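Local coordinates for protein thermoresistant glucokinase (PDB 4EUN) that probably phosphorylates gluconate at the expense of ATP, as a thermoresistant-type gluconokinase of the P-loop kinase class, at residues 56-61 against 104-109. Numbering follows the deposited sequence. Where two conformers were deposited one is given.
Sequences EFAEAD and TIITCS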
ATOM      1  N   GLU A  56       2.748  10.068   1.677  1.00 21.48           N
ATOM      2  CA  GLU A  56       3.284   8.738   1.368  1.00 18.98           C
ATOM      3  C   GLU A  56       2.306   7.680   1.833  1.00 20.33           C
ATOM      4  O   GLU A  56       1.980   7.625   3.009  1.00 20.04           O
ATOM      5  CB  GLU A  56       4.608   8.473   2.081  1.00 21.48           C
ATOM      6  CG  GLU A  56       5.119   7.061   1.786  1.00 22.86           C
ATOM      7  CD  GLU A  56       6.428   6.720   2.456  1.00 22.95           C
ATOM      8  OE1 GLU A  56       7.005   7.589   3.148  1.00 25.38           O
ATOM      9  OE2 GLU A  56       6.882   5.563   2.275  1.00 27.11           O
ATOM     10  N   PHE A  57       1.890   6.817   0.914  1.00 20.17           N
ATOM     11  CA  PHE A  57       0.927   5.771   1.241  1.00 21.84           C
ATOM     12  C   PHE A  57       1.633   4.515   1.733  1.00 20.57           C
ATOM     13  O   PHE A  57       2.625   4.080   1.153  1.00 23.39           O
ATOM     14  CB  PHE A  57       0.085   5.456  -0.001  1.00 21.07           C
ATOM     15  CG  PHE A  57      -0.723   4.192   0.110  1.00 21.19           C
ATOM     16  CD1 PHE A  57      -1.699   4.050   1.088  1.00 23.51           C
ATOM     17  CD2 PHE A  57      -0.521   3.156  -0.784  1.00 27.92           C
ATOM     18  CE1 PHE A  57      -2.431   2.886   1.175  1.00 27.95           C
ATOM     19  CE2 PHE A  57      -1.264   1.996  -0.705  1.00 39.74           C
ATOM     20  CZ  PHE A  57      -2.220   1.863   0.277  1.00 30.60           C
ATOM     21  N   ALA A  58       1.112   3.927   2.808  1.00 19.92           N
ATOM     22  CA  ALA A  58       1.575   2.613   3.245  1.00 20.86           C
ATOM     23  C   ALA A  58       0.401   1.790   3.750  1.00 18.07           C
ATOM     24  O   ALA A  58      -0.577   2.324   4.263  1.00 20.67           O
ATOM     25  CB  ALA A  58       2.616   2.740   4.336  1.00 25.92           C
ATOM     26  N   GLU A  59       0.533   0.477   3.613  0.53 19.43           N
ATOM     27  CA  GLU A  59      -0.477  -0.462   4.062  0.53 21.75           C
ATOM     28  C   GLU A  59      -0.031  -1.017   5.408  0.53 18.82           C
ATOM     29  O   GLU A  59       1.019  -1.649   5.492  0.53 22.52           O
ATOM     30  CB  GLU A  59      -0.567  -1.585   3.034  0.53 20.38           C
ATOM     31  CG  GLU A  59      -1.976  -1.906   2.615  0.53 30.64           C
ATOM     32  CD  GLU A  59      -2.757  -2.536   3.739  0.53 43.28           C
ATOM     33  OE1 GLU A  59      -3.958  -2.225   3.882  0.53 53.96           O
ATOM     34  OE2 GLU A  59      -2.161  -3.345   4.484  0.53 33.59           O
ATOM     35  N   ALA A  60      -0.810  -0.764   6.460  1.00 21.58           N
ATOM     36  CA  ALA A  60      -0.385  -1.124   7.813  1.00 23.18           C
ATOM     37  C   ALA A  60      -0.207  -2.624   8.052  1.00 21.01           C
ATOM     38  O   ALA A  60       0.615  -3.009   8.879  1.00 24.22           O
ATOM     39  CB  ALA A  60      -1.328  -0.534   8.869  1.00 22.47           C
ATOM     40  N   ASP A  61      -0.945  -3.472   7.336  1.00 20.76           N
ATOM     41  CA  ASP A  61      -0.822  -4.912   7.581  1.00 19.54           C
ATOM     42  C   ASP A  61       0.587  -5.411   7.250  1.00 18.23           C
ATOM     43  O   ASP A  61       1.000  -6.454   7.739  1.00 19.43           O
ATOM     44  CB  ASP A  61      -1.869  -5.727   6.807  1.00 21.87           C
ATOM     45  CG  ASP A  61      -3.182  -5.848   7.541  1.00 31.81           C
ATOM     46  OD1 ASP A  61      -3.217  -5.572   8.760  1.00 32.49           O
ATOM     47  OD2 ASP A  61      -4.184  -6.249   6.903  1.00 35.18           O
ATOM     48  N   THR A 104       2.431  11.351   5.743  1.00 20.84           N
ATOM     49  CA  THR A 104       2.048   9.963   5.482  1.00 20.84           C
ATOM     50  C   THR A 104       0.537   9.727   5.544  1.00 20.51           C
ATOM     51  O   THR A 104      -0.187  10.463   6.215  1.00 20.28           O
ATOM     52  CB  THR A 104       2.703   8.999   6.504  1.00 18.29           C
ATOM     53  OG1 THR A 104       2.197   9.281   7.819  1.00 20.55           O
ATOM     54  CG2 THR A 104       4.233   9.156   6.502  1.00 19.93           C
ATOM     55  N   ILE A 105       0.085   8.690   4.838  1.00 17.64           N
ATOM     56  CA  ILE A 105      -1.270   8.165   4.997  1.00 18.30           C
ATOM     57  C   ILE A 105      -1.191   6.645   4.977  1.00 17.68           C
ATOM     58  O   ILE A 105      -0.604   6.046   4.072  1.00 18.28           O
ATOM     59  CB  ILE A 105      -2.254   8.717   3.931  1.00 20.08           C
ATOM     60  CG1 ILE A 105      -3.669   8.185   4.167  1.00 21.10           C
ATOM     61  CG2 ILE A 105      -1.779   8.416   2.489  1.00 21.20           C
ATOM     62  CD1 ILE A 105      -4.725   8.974   3.392  1.00 22.16           C
ATOM     63  N   ILE A 106      -1.775   6.006   5.988  1.00 17.85           N
ATOM     64  CA  ILE A 106      -1.736   4.552   6.076  1.00 16.59           C
ATOM     65  C   ILE A 106      -3.142   3.999   6.201  1.00 18.57           C
ATOM     66  O   ILE A 106      -4.024   4.646   6.765  1.00 18.95           O
ATOM     67  CB  ILE A 106      -0.876   4.060   7.265  1.00 19.77           C
ATOM     68  CG1 ILE A 106      -1.497   4.439   8.598  1.00 24.82           C
ATOM     69  CG2 ILE A 106       0.553   4.612   7.164  1.00 23.19           C
ATOM     70  CD1 ILE A 106      -0.690   3.943   9.789  1.00 28.15           C
ATOM     71  N   THR A 107      -3.349   2.791   5.682  1.00 18.91           N
ATOM     72  CA  THR A 107      -4.613   2.094   5.898  1.00 17.45           C
ATOM     73  C   THR A 107      -4.465   1.142   7.066  1.00 22.34           C
ATOM     74  O   THR A 107      -3.484   0.409   7.127  1.00 25.02           O
ATOM     75  CB  THR A 107      -4.999   1.287   4.665  1.00 22.04           C
ATOM     76  OG1 THR A 107      -3.877   0.499   4.252  1.00 25.84           O
ATOM     77  CG2 THR A 107      -5.377   2.209   3.522  1.00 28.32           C
ATOM     78  N   CYS A 108      -5.437   1.154   7.979  1.00 20.78           N
ATOM     79  CA  CYS A 108      -5.481   0.212   9.100  1.00 25.78           C
ATOM     80  C   CYS A 108      -6.820  -0.510   9.137  1.00 26.85           C
ATOM     81  O   CYS A 108      -7.847   0.064   8.778  1.00 27.20           O
ATOM     82  CB  CYS A 108      -5.346   0.945  10.437  1.00 33.79           C
ATOM     83  SG  CYS A 108      -3.730   1.642  10.755  1.00 28.66           S
ATOM     84  N   SER A 109      -6.820  -1.751   9.619  1.00 24.86           N
ATOM     85  CA  SER A 109      -8.068  -2.442   9.937  1.00 24.85           C
ATOM     86  C   SER A 109      -8.694  -1.826  11.192  1.00 22.75           C
ATOM     87  O   SER A 109      -8.369  -0.699  11.565  1.00 25.99           O
ATOM     88  CB  SER A 109      -7.808  -3.932  10.138  1.00 26.68           C
ATOM     89  OG  SER A 109      -6.689  -4.127  10.979  1.00 33.77           O
TER
HETATM   90  O   HOH W   1      -4.366  -2.902   9.098  1.00 23.69           O
HETATM   91  O   HOH W   2      -5.147  -6.083  10.667  1.00 33.83           O
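Ala58 bonds through its N to Ile105 O and through its O to Thr107 N, midway along a backbone ladder that ties strand 56-59 to strand 104-108, the two axes running the same way at 22° and approaching to 4.7 Å. Ile105, in register with Phe57, bonds to the residues that flank it in sequence, its N also donating to Glu56 O (2.8 Å). Thr107, in register with Glu59, does the same, its O accepting from Ala60 N (3.0 Å). Such bonding through N and O to both neighbours of the register partner is the pattern of parallel strands. On the face carrying Ala58 and Ile106, CB of the former meets CG2 of the latter at 4.0 Å, and Trp93 of helix 80-99 packs on Ile106. On the other face, Thr107 CG2 lies in the plane of the Phe57 ring, 3.8 Å from its edge atom CE1; the ring reaches this spot because its CG stands anti to the backbone N (chi1 167°). Helix 42-53 covers both residues through Ala46. The pairing belongs to the core of a P-loop kinase fold, where strand 104-108 separates strand 56-59 from strand 31-35, which leads into the probable Walker A loop. At the C-terminal end of the ladder, side-chain polar groups join in. In the conformer described, Thr107 OG1 donates to Glu59 OE1 over 2.8 Å, approaching from above the carboxylate plane, while Asp61 N holds Glu59 OE2, so both oxygens of the bent side chain are engaged. The tightly packed part ends with Ala60 CB on Cys108 SG (3.7 Å). Past it the segments part, Asp61 OD1 and Ser109 OG standing 4.4 Å apart, and waters make the link: one donates to Asp61 OD1 and accepts from Ser109 N; a second joins OD1 to Ser109 OG.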